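Long-range contact in RagB/SusD domain protein (Flavobacterium johnsoniae, PDB 5J5U), which probably binds chitin or its oligosaccharides at the bacterial surface, as a SusD-like partner in chitin utilisation: residues 245-259 with 318-332. Sequence-based numbering, arbitrary orientation.
Sequences NGLSYGFISDEHGDH and ASGIQPYLKLRTTPF
Asn245 and Arg328 bring their CA atoms within 5.0 Å, and a nearly straight backbone bond (175° at the hydrogen) runs from Asn245 N to Arg328 O. This joins an N-capped helix, 246-253, to the type I turn Leu327-Thr330 in a largely helical SusD-like protein. Asn245 works on both sides: its OD1 accepts from Ser248 N, the capping bond, while its ND2 donates a hydrogen bond to Thr330 O at 3.1 Å; the oxygen lies near the amide plane, whereas ND2 stands well above the plane of the Thr330 carbonyl. With CG swung anti to the backbone N (chi1 -179°), the amide also sets ND2 against the edge of the Phe332 ring. Cut back to an alanine here, the side chain would lose both amide bonds, which would probably leave Ser248 N without its cap and Thr330 O without this donor. Ser248 OG donates to Leu327 O over 2.7 Å; Thr330 N reaches the same oxygen from the opposite face, so two donors grip it. Farther along, Lys326 crosses Phe251 at about a right angle, with its CG 3.6 Å from Phe251 CD2, and the ring's CE1 meets Ile321 CD1; helix 31-45 adds Leu39 against Phe251. A bend at chi3 carries Lys326 NZ past the ring to a weak bond with the edge of His256 at ND1. A water accepts from the same NZ and donates to Asp258 O, bridging the segments. Beyond the Schellman motif closing the helix, His259, whose NE2 pairs with Arg308, points ND1 at Ser319 O, 2.6 Å away and only 4° out of the imidazole plane.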
ATOM      1  N   ASN A 245     -12.006  -8.794  -6.819  1.00 24.94           N
ATOM      2  CA  ASN A 245     -10.719  -8.247  -6.395  1.00 25.79           C
ATOM      3  C   ASN A 245      -9.866  -7.950  -7.634  1.00 17.42           C
ATOM      4  O   ASN A 245      -9.577  -8.841  -8.427  1.00 18.99           O
ATOM      5  CB  ASN A 245     -10.023  -9.235  -5.419  1.00 19.17           C
ATOM      6  CG  ASN A 245      -8.658  -8.738  -4.898  1.00 20.69           C
ATOM      7  OD1 ASN A 245      -7.764  -8.426  -5.689  1.00 18.00           O
ATOM      8  ND2 ASN A 245      -8.483  -8.716  -3.568  1.00 15.05           N
ATOM      9  N   GLY A 246      -9.509  -6.683  -7.833  1.00 23.38           N
ATOM     10  CA  GLY A 246      -8.676  -6.290  -8.970  1.00 17.57           C
ATOM     11  C   GLY A 246      -7.267  -6.879  -8.956  1.00 14.27           C
ATOM     12  O   GLY A 246      -6.681  -7.215  -9.997  1.00 12.63           O
ATOM     13  N   LEU A 247      -6.714  -7.000  -7.758  1.00 13.82           N
ATOM     14  CA  LEU A 247      -5.369  -7.551  -7.610  1.00 18.09           C
ATOM     15  C   LEU A 247      -5.356  -9.014  -8.065  1.00 19.40           C
ATOM     16  O   LEU A 247      -4.433  -9.444  -8.778  1.00 16.14           O
ATOM     17  CB  LEU A 247      -4.878  -7.432  -6.166  1.00 13.54           C
ATOM     18  CG  LEU A 247      -3.536  -8.108  -5.924  1.00 15.98           C
ATOM     19  CD1 LEU A 247      -2.458  -7.496  -6.799  1.00 15.82           C
ATOM     20  CD2 LEU A 247      -3.136  -8.052  -4.438  1.00 13.45           C
ATOM     21  N   SER A 248      -6.392  -9.763  -7.686  1.00  9.78           N
ATOM     22  CA  SER A 248      -6.493 -11.146  -8.140  1.00 15.47           C
ATOM     23  C   SER A 248      -6.647 -11.169  -9.647  1.00 15.30           C
ATOM     24  O   SER A 248      -6.049 -11.986 -10.321  1.00 13.10           O
ATOM     25  CB  SER A 248      -7.670 -11.874  -7.490  1.00 19.71           C
ATOM     26  OG  SER A 248      -7.564 -11.845  -6.080  1.00 17.48           O
ATOM     27  N   TYR A 249      -7.405 -10.226 -10.182  1.00 17.23           N
ATOM     28  CA  TYR A 249      -7.488 -10.101 -11.631  1.00 16.10           C
ATOM     29  C   TYR A 249      -6.078 -10.044 -12.236  1.00 15.02           C
ATOM     30  O   TYR A 249      -5.795 -10.700 -13.241  1.00 16.91           O
ATOM     31  CB  TYR A 249      -8.291  -8.863 -12.027  1.00 18.98           C
ATOM     32  CG  TYR A 249      -8.171  -8.516 -13.490  1.00 22.14           C
ATOM     33  CD1 TYR A 249      -8.880  -9.235 -14.444  1.00 22.03           C
ATOM     34  CD2 TYR A 249      -7.357  -7.472 -13.917  1.00 23.76           C
ATOM     35  CE1 TYR A 249      -8.784  -8.930 -15.779  1.00 29.14           C
ATOM     36  CE2 TYR A 249      -7.245  -7.160 -15.260  1.00 28.77           C
ATOM     37  CZ  TYR A 249      -7.970  -7.898 -16.186  1.00 29.30           C
ATOM     38  OH  TYR A 249      -7.887  -7.609 -17.522  1.00 37.10           O
ATOM     39  N   GLY A 250      -5.193  -9.254 -11.631  1.00 17.99           N
ATOM     40  CA  GLY A 250      -3.816  -9.224 -12.113  1.00 14.88           C
ATOM     41  C   GLY A 250      -3.118 -10.582 -11.971  1.00 16.28           C
ATOM     42  O   GLY A 250      -2.494 -11.065 -12.903  1.00 16.61           O
ATOM     43  N   PHE A 251      -3.229 -11.188 -10.791  1.00 16.01           N
ATOM     44  CA  PHE A 251      -2.696 -12.531 -10.541  1.00 15.46           C
ATOM     45  C   PHE A 251      -3.144 -13.563 -11.583  1.00 17.05           C
ATOM     46  O   PHE A 251      -2.354 -14.407 -12.000  1.00 19.42           O
ATOM     47  CB  PHE A 251      -3.102 -13.003  -9.142  1.00 15.39           C
ATOM     48  CG  PHE A 251      -2.264 -12.417  -8.032  1.00 12.57           C
ATOM     49  CD1 PHE A 251      -0.896 -12.233  -8.199  1.00 13.63           C
ATOM     50  CD2 PHE A 251      -2.839 -12.063  -6.823  1.00 15.98           C
ATOM     51  CE1 PHE A 251      -0.122 -11.696  -7.169  1.00 16.28           C
ATOM     52  CE2 PHE A 251      -2.070 -11.530  -5.777  1.00 13.00           C
ATOM     53  CZ  PHE A 251      -0.717 -11.348  -5.953  1.00 14.81           C
ATOM     54  N   ILE A 252      -4.400 -13.462 -12.019  1.00 18.53           N
ATOM     55  CA  ILE A 252      -5.014 -14.405 -12.967  1.00 16.33           C
ATOM     56  C   ILE A 252      -4.629 -14.070 -14.415  1.00 17.28           C
ATOM     57  O   ILE A 252      -4.423 -14.965 -15.221  1.00 20.01           O
ATOM     58  CB  ILE A 252      -6.551 -14.443 -12.798  1.00 20.57           C
ATOM     59  CG1 ILE A 252      -6.902 -15.055 -11.443  1.00 22.30           C
ATOM     60  CG2 ILE A 252      -7.218 -15.291 -13.871  1.00 14.55           C
ATOM     61  CD1 ILE A 252      -8.330 -14.801 -10.976  1.00 25.06           C
ATOM     62  N   SER A 253      -4.479 -12.791 -14.739  1.00 18.14           N
ATOM     63  CA  SER A 253      -4.040 -12.430 -16.089  1.00 22.61           C
ATOM     64  C   SER A 253      -2.539 -12.695 -16.293  1.00 16.72           C
ATOM     65  O   SER A 253      -2.071 -12.746 -17.419  1.00 18.33           O
ATOM     66  CB  SER A 253      -4.364 -10.978 -16.383  1.00 19.29           C
ATOM     67  OG  SER A 253      -5.631 -10.677 -15.848  1.00 28.25           O
ATOM     68  N   ASP A 254      -1.795 -12.854 -15.209  1.00 15.92           N
ATOM     69  CA  ASP A 254      -0.412 -13.324 -15.296  1.00 19.43           C
ATOM     70  C   ASP A 254      -0.353 -14.855 -15.368  1.00 22.82           C
ATOM     71  O   ASP A 254       0.731 -15.454 -15.257  1.00 20.83           O
ATOM     72  CB  ASP A 254       0.415 -12.835 -14.111  1.00 15.13           C
ATOM     73  CG  ASP A 254       0.721 -11.355 -14.192  1.00 20.28           C
ATOM     74  OD1 ASP A 254       0.624 -10.765 -15.289  1.00 17.05           O
ATOM     75  OD2 ASP A 254       1.085 -10.778 -13.151  1.00 21.74           O
ATOM     76  N   GLU A 255      -1.520 -15.477 -15.545  1.00 22.43           N
ATOM     77  CA  GLU A 255      -1.628 -16.939 -15.631  1.00 23.98           C
ATOM     78  C   GLU A 255      -1.028 -17.651 -14.421  1.00 19.78           C
ATOM     79  O   GLU A 255      -0.400 -18.697 -14.573  1.00 24.53           O
ATOM     80  CB  GLU A 255      -0.935 -17.446 -16.895  1.00 21.06           C
ATOM     81  CG  GLU A 255      -1.428 -16.816 -18.185  1.00 29.43           C
ATOM     82  CD  GLU A 255      -0.704 -17.379 -19.388  1.00 46.95           C
ATOM     83  OE1 GLU A 255      -0.560 -18.617 -19.464  1.00 45.92           O
ATOM     84  OE2 GLU A 255      -0.256 -16.586 -20.246  1.00 54.46           O
ATOM     85  N   HIS A 256      -1.230 -17.083 -13.233  1.00 18.76           N
ATOM     86  CA  HIS A 256      -0.721 -17.653 -11.987  1.00 20.42           C
ATOM     87  C   HIS A 256       0.776 -17.877 -12.097  1.00 20.68           C
ATOM     88  O   HIS A 256       1.311 -18.839 -11.555  1.00 25.78           O
ATOM     89  CB  HIS A 256      -1.463 -18.953 -11.638  1.00 18.62           C
ATOM     90  CG  HIS A 256      -2.935 -18.759 -11.456  1.00 21.92           C
ATOM     91  ND1 HIS A 256      -3.483 -18.280 -10.283  1.00 23.96           N
ATOM     92  CD2 HIS A 256      -3.970 -18.920 -12.316  1.00 21.92           C
ATOM     93  CE1 HIS A 256      -4.791 -18.187 -10.418  1.00 23.81           C
ATOM     94  NE2 HIS A 256      -5.113 -18.563 -11.644  1.00 26.83           N
ATOM     95  N   GLY A 257       1.443 -16.974 -12.811  1.00 19.45           N
ATOM     96  CA  GLY A 257       2.876 -17.043 -12.988  1.00 14.28           C
ATOM     97  C   GLY A 257       3.656 -16.218 -11.988  1.00 14.45           C
ATOM     98  O   GLY A 257       4.886 -16.184 -12.036  1.00 16.45           O
ATOM     99  N   ASP A 258       2.961 -15.566 -11.065  1.00 15.01           N
ATOM    100  CA  ASP A 258       3.657 -14.757 -10.067  1.00 14.71           C
ATOM    101  C   ASP A 258       4.051 -15.596  -8.860  1.00 14.50           C
ATOM    102  O   ASP A 258       3.270 -16.426  -8.400  1.00 12.73           O
ATOM    103  CB  ASP A 258       2.799 -13.574  -9.600  1.00 11.79           C
ATOM    104  CG  ASP A 258       2.560 -12.540 -10.698  1.00 18.92           C
ATOM    105  OD1 ASP A 258       3.539 -11.879 -11.142  1.00 14.92           O
ATOM    106  OD2 ASP A 258       1.376 -12.373 -11.098  1.00 16.71           O
ATOM    107  N   HIS A 259       5.271 -15.366  -8.362  1.00 16.00           N
ATOM    108  CA  HIS A 259       5.769 -15.946  -7.109  1.00 11.91           C
ATOM    109  C   HIS A 259       6.180 -14.832  -6.181  1.00 15.82           C
ATOM    110  O   HIS A 259       6.384 -13.699  -6.623  1.00 14.38           O
ATOM    111  CB  HIS A 259       6.980 -16.849  -7.326  1.00 11.38           C
ATOM    112  CG  HIS A 259       6.793 -17.912  -8.364  1.00 15.13           C
ATOM    113  ND1 HIS A 259       6.775 -19.257  -8.054  1.00 14.68           N
ATOM    114  CD2 HIS A 259       6.631 -17.832  -9.707  1.00 14.94           C
ATOM    115  CE1 HIS A 259       6.621 -19.960  -9.163  1.00 15.16           C
ATOM    116  NE2 HIS A 259       6.524 -19.120 -10.179  1.00 16.13           N
ATOM    117  N   ALA A 318      10.348 -23.490  -7.403  1.00 16.66           N
ATOM    118  CA  ALA A 318      10.127 -22.287  -6.611  1.00 18.81           C
ATOM    119  C   ALA A 318       8.744 -22.320  -5.942  1.00 17.83           C
ATOM    120  O   ALA A 318       7.772 -22.800  -6.522  1.00 16.67           O
ATOM    121  CB  ALA A 318      10.295 -21.010  -7.491  1.00 14.02           C
ATOM    122  N   SER A 319       8.673 -21.813  -4.718  1.00 15.50           N
ATOM    123  CA  SER A 319       7.399 -21.657  -4.027  1.00 16.48           C
ATOM    124  C   SER A 319       6.444 -20.797  -4.831  1.00 15.93           C
ATOM    125  O   SER A 319       6.864 -19.874  -5.551  1.00 15.85           O
ATOM    126  CB  SER A 319       7.588 -21.017  -2.645  1.00 18.17           C
ATOM    127  OG  SER A 319       8.158 -21.917  -1.707  1.00 21.04           O
ATOM    128  N   GLY A 320       5.158 -21.082  -4.666  1.00 13.63           N
ATOM    129  CA  GLY A 320       4.086 -20.345  -5.308  1.00 12.76           C
ATOM    130  C   GLY A 320       3.247 -19.538  -4.324  1.00 17.46           C
ATOM    131  O   GLY A 320       3.656 -19.260  -3.201  1.00 17.10           O
ATOM    132  N   ILE A 321       2.062 -19.136  -4.760  1.00 15.02           N
ATOM    133  CA  ILE A 321       1.209 -18.321  -3.921  1.00 17.01           C
ATOM    134  C   ILE A 321      -0.046 -19.094  -3.590  1.00 16.85           C
ATOM    135  O   ILE A 321      -0.655 -19.685  -4.480  1.00 17.50           O
ATOM    136  CB  ILE A 321       0.858 -16.987  -4.602  1.00 14.31           C
ATOM    137  CG1 ILE A 321       2.130 -16.152  -4.798  1.00 13.86           C
ATOM    138  CG2 ILE A 321      -0.190 -16.236  -3.787  1.00 12.16           C
ATOM    139  CD1 ILE A 321       1.967 -14.961  -5.740  1.00 14.44           C
ATOM    140  N   GLN A 322      -0.413 -19.101  -2.312  1.00 17.86           N
ATOM    141  CA  GLN A 322      -1.587 -19.845  -1.871  1.00 20.92           C
ATOM    142  C   GLN A 322      -2.800 -19.364  -2.642  1.00 24.19           C
ATOM    143  O   GLN A 322      -3.002 -18.155  -2.810  1.00 23.40           O
ATOM    144  CB  GLN A 322      -1.806 -19.702  -0.363  1.00 20.20           C
ATOM    145  CG  GLN A 322      -0.788 -20.458   0.509  1.00 17.50           C
ATOM    146  CD  GLN A 322      -1.124 -21.947   0.660  1.00 22.82           C
ATOM    147  OE1 GLN A 322      -1.983 -22.477  -0.048  1.00 20.39           O
ATOM    148  NE2 GLN A 322      -0.452 -22.617   1.598  1.00 17.92           N
ATOM    149  N   PRO A 323      -3.600 -20.319  -3.132  1.00 22.11           N
ATOM    150  CA  PRO A 323      -4.737 -20.086  -4.039  1.00 19.33           C
ATOM    151  C   PRO A 323      -5.779 -19.123  -3.477  1.00 22.32           C
ATOM    152  O   PRO A 323      -6.353 -18.351  -4.241  1.00 23.28           O
ATOM    153  CB  PRO A 323      -5.343 -21.485  -4.218  1.00 25.15           C
ATOM    154  CG  PRO A 323      -4.225 -22.443  -3.845  1.00 28.29           C
ATOM    155  CD  PRO A 323      -3.383 -21.747  -2.832  1.00 19.43           C
ATOM    156  N   TYR A 324      -6.014 -19.151  -2.167  1.00 21.19           N
ATOM    157  CA  TYR A 324      -7.069 -18.321  -1.579  1.00 23.06           C
ATOM    158  C   TYR A 324      -6.703 -16.825  -1.663  1.00 21.91           C
ATOM    159  O   TYR A 324      -7.573 -15.938  -1.591  1.00 18.74           O
ATOM    160  CB  TYR A 324      -7.354 -18.754  -0.122  1.00 21.75           C
ATOM    161  CG  TYR A 324      -6.119 -19.019   0.745  1.00 21.50           C
ATOM    162  CD1 TYR A 324      -5.634 -20.314   0.929  1.00 23.79           C
ATOM    163  CD2 TYR A 324      -5.462 -17.986   1.400  1.00 21.02           C
ATOM    164  CE1 TYR A 324      -4.525 -20.564   1.718  1.00 18.62           C
ATOM    165  CE2 TYR A 324      -4.342 -18.227   2.205  1.00 21.28           C
ATOM    166  CZ  TYR A 324      -3.886 -19.517   2.355  1.00 23.85           C
ATOM    167  OH  TYR A 324      -2.782 -19.761   3.133  1.00 21.71           O
ATOM    168  N   LEU A 325      -5.409 -16.554  -1.837  1.00 21.47           N
ATOM    169  CA  LEU A 325      -4.931 -15.181  -2.003  1.00 20.01           C
ATOM    170  C   LEU A 325      -5.193 -14.628  -3.408  1.00 22.45           C
ATOM    171  O   LEU A 325      -5.037 -13.441  -3.633  1.00 25.34           O
ATOM    172  CB  LEU A 325      -3.439 -15.095  -1.687  1.00 17.74           C
ATOM    173  CG  LEU A 325      -3.024 -15.579  -0.308  1.00 15.03           C
ATOM    174  CD1 LEU A 325      -1.498 -15.751  -0.205  1.00 13.47           C
ATOM    175  CD2 LEU A 325      -3.546 -14.610   0.730  1.00 11.22           C
ATOM    176  N   LYS A 326      -5.580 -15.480  -4.356  1.00 20.16           N
ATOM    177  CA  LYS A 326      -5.623 -15.039  -5.750  1.00 24.84           C
ATOM    178  C   LYS A 326      -6.995 -15.141  -6.396  1.00 25.84           C
ATOM    179  O   LYS A 326      -7.115 -15.130  -7.635  1.00 19.00           O
ATOM    180  CB  LYS A 326      -4.606 -15.828  -6.580  1.00 17.99           C
ATOM    181  CG  LYS A 326      -3.193 -15.600  -6.119  1.00 18.30           C
ATOM    182  CD  LYS A 326      -2.207 -16.278  -7.035  1.00 17.53           C
ATOM    183  CE  LYS A 326      -2.423 -17.778  -7.058  1.00 18.10           C
ATOM    184  NZ  LYS A 326      -1.351 -18.428  -7.856  1.00 19.41           N
ATOM    185  N   LEU A 327      -8.021 -15.204  -5.547  1.00 24.21           N
ATOM    186  CA  LEU A 327      -9.393 -15.420  -6.010  1.00 26.55           C
ATOM    187  C   LEU A 327     -10.138 -14.119  -6.216  1.00 23.55           C
ATOM    188  O   LEU A 327      -9.913 -13.139  -5.507  1.00 20.86           O
ATOM    189  CB  LEU A 327     -10.171 -16.274  -5.003  1.00 23.74           C
ATOM    190  CG  LEU A 327      -9.673 -17.699  -4.808  1.00 26.13           C
ATOM    191  CD1 LEU A 327     -10.370 -18.357  -3.600  1.00 16.03           C
ATOM    192  CD2 LEU A 327      -9.903 -18.462  -6.090  1.00 20.42           C
ATOM    193  N   ARG A 328     -11.085 -14.148  -7.136  1.00 24.30           N
ATOM    194  CA  ARG A 328     -11.954 -13.013  -7.371  1.00 27.44           C
ATOM    195  C   ARG A 328     -12.689 -12.634  -6.083  1.00 26.15           C
ATOM    196  O   ARG A 328     -12.981 -11.462  -5.863  1.00 27.61           O
ATOM    197  CB  ARG A 328     -12.919 -13.347  -8.514  1.00 26.39           C
ATOM    198  CG  ARG A 328     -14.299 -12.753  -8.396  1.00 39.13           C
ATOM    199  CD  ARG A 328     -15.199 -13.104  -9.597  1.00 50.14           C
ATOM    200  NE  ARG A 328     -16.461 -12.360  -9.533  1.00 51.43           N
ATOM    201  CZ  ARG A 328     -17.576 -12.805  -8.949  1.00 53.33           C
ATOM    202  NH1 ARG A 328     -17.616 -14.022  -8.412  1.00 56.70           N
ATOM    203  NH2 ARG A 328     -18.668 -12.045  -8.926  1.00 50.68           N
ATOM    204  N   THR A 329     -12.882 -13.604  -5.191  1.00 25.61           N
ATOM    205  CA  THR A 329     -13.524 -13.371  -3.887  1.00 24.34           C
ATOM    206  C   THR A 329     -12.531 -13.064  -2.750  1.00 21.99           C
ATOM    207  O   THR A 329     -12.918 -12.989  -1.584  1.00 18.09           O
ATOM    208  CB  THR A 329     -14.339 -14.584  -3.437  1.00 18.98           C
ATOM    209  OG1 THR A 329     -13.426 -15.643  -3.137  1.00 24.15           O
ATOM    210  CG2 THR A 329     -15.287 -15.043  -4.532  1.00 25.24           C
ATOM    211  N   THR A 330     -11.254 -12.923  -3.074  1.00 17.09           N
ATOM    212  CA  THR A 330     -10.271 -12.601  -2.054  1.00 21.10           C
ATOM    213  C   THR A 330     -10.527 -11.176  -1.518  1.00 20.54           C
ATOM    214  O   THR A 330     -10.785 -10.252  -2.279  1.00 26.35           O
ATOM    215  CB  THR A 330      -8.833 -12.717  -2.595  1.00 21.33           C
ATOM    216  OG1 THR A 330      -8.634 -14.019  -3.163  1.00 22.06           O
ATOM    217  CG2 THR A 330      -7.821 -12.480  -1.487  1.00 18.63           C
ATOM    218  N   PRO A 331     -10.549 -11.012  -0.197  1.00 17.42           N
ATOM    219  CA  PRO A 331     -10.771  -9.653   0.302  1.00 24.16           C
ATOM    220  C   PRO A 331      -9.560  -8.750   0.070  1.00 23.04           C
ATOM    221  O   PRO A 331      -8.436  -9.246  -0.019  1.00 23.72           O
ATOM    222  CB  PRO A 331     -11.017  -9.867   1.793  1.00 23.71           C
ATOM    223  CG  PRO A 331     -10.349 -11.188   2.095  1.00 24.93           C
ATOM    224  CD  PRO A 331     -10.531 -12.018   0.877  1.00 18.52           C
ATOM    225  N   PHE A 332      -9.780  -7.444   0.002  1.00 21.48           N
ATOM    226  CA  PHE A 332      -8.673  -6.506  -0.162  1.00 15.77           C
ATOM    227  C   PHE A 332      -8.547  -5.590   1.055  1.00 17.61           C
ATOM    228  O   PHE A 332      -9.488  -4.888   1.408  1.00 18.44           O
ATOM    229  CB  PHE A 332      -8.852  -5.669  -1.424  1.00 17.38           C
ATOM    230  CG  PHE A 332      -7.646  -4.870  -1.792  1.00 19.33           C
ATOM    231  CD1 PHE A 332      -7.434  -3.608  -1.240  1.00 19.56           C
ATOM    232  CD2 PHE A 332      -6.718  -5.369  -2.702  1.00 20.56           C
ATOM    233  CE1 PHE A 332      -6.303  -2.859  -1.580  1.00 24.71           C
ATOM    234  CE2 PHE A 332      -5.587  -4.611  -3.057  1.00 25.28           C
ATOM    235  CZ  PHE A 332      -5.382  -3.358  -2.497  1.00 19.76           C
TER
HETATM  236  O   HOH W   1      -5.131 -10.662  -4.262  1.00 24.18           O
HETATM  237  O   HOH W   2       0.444 -16.637  -8.901  1.00 18.62           O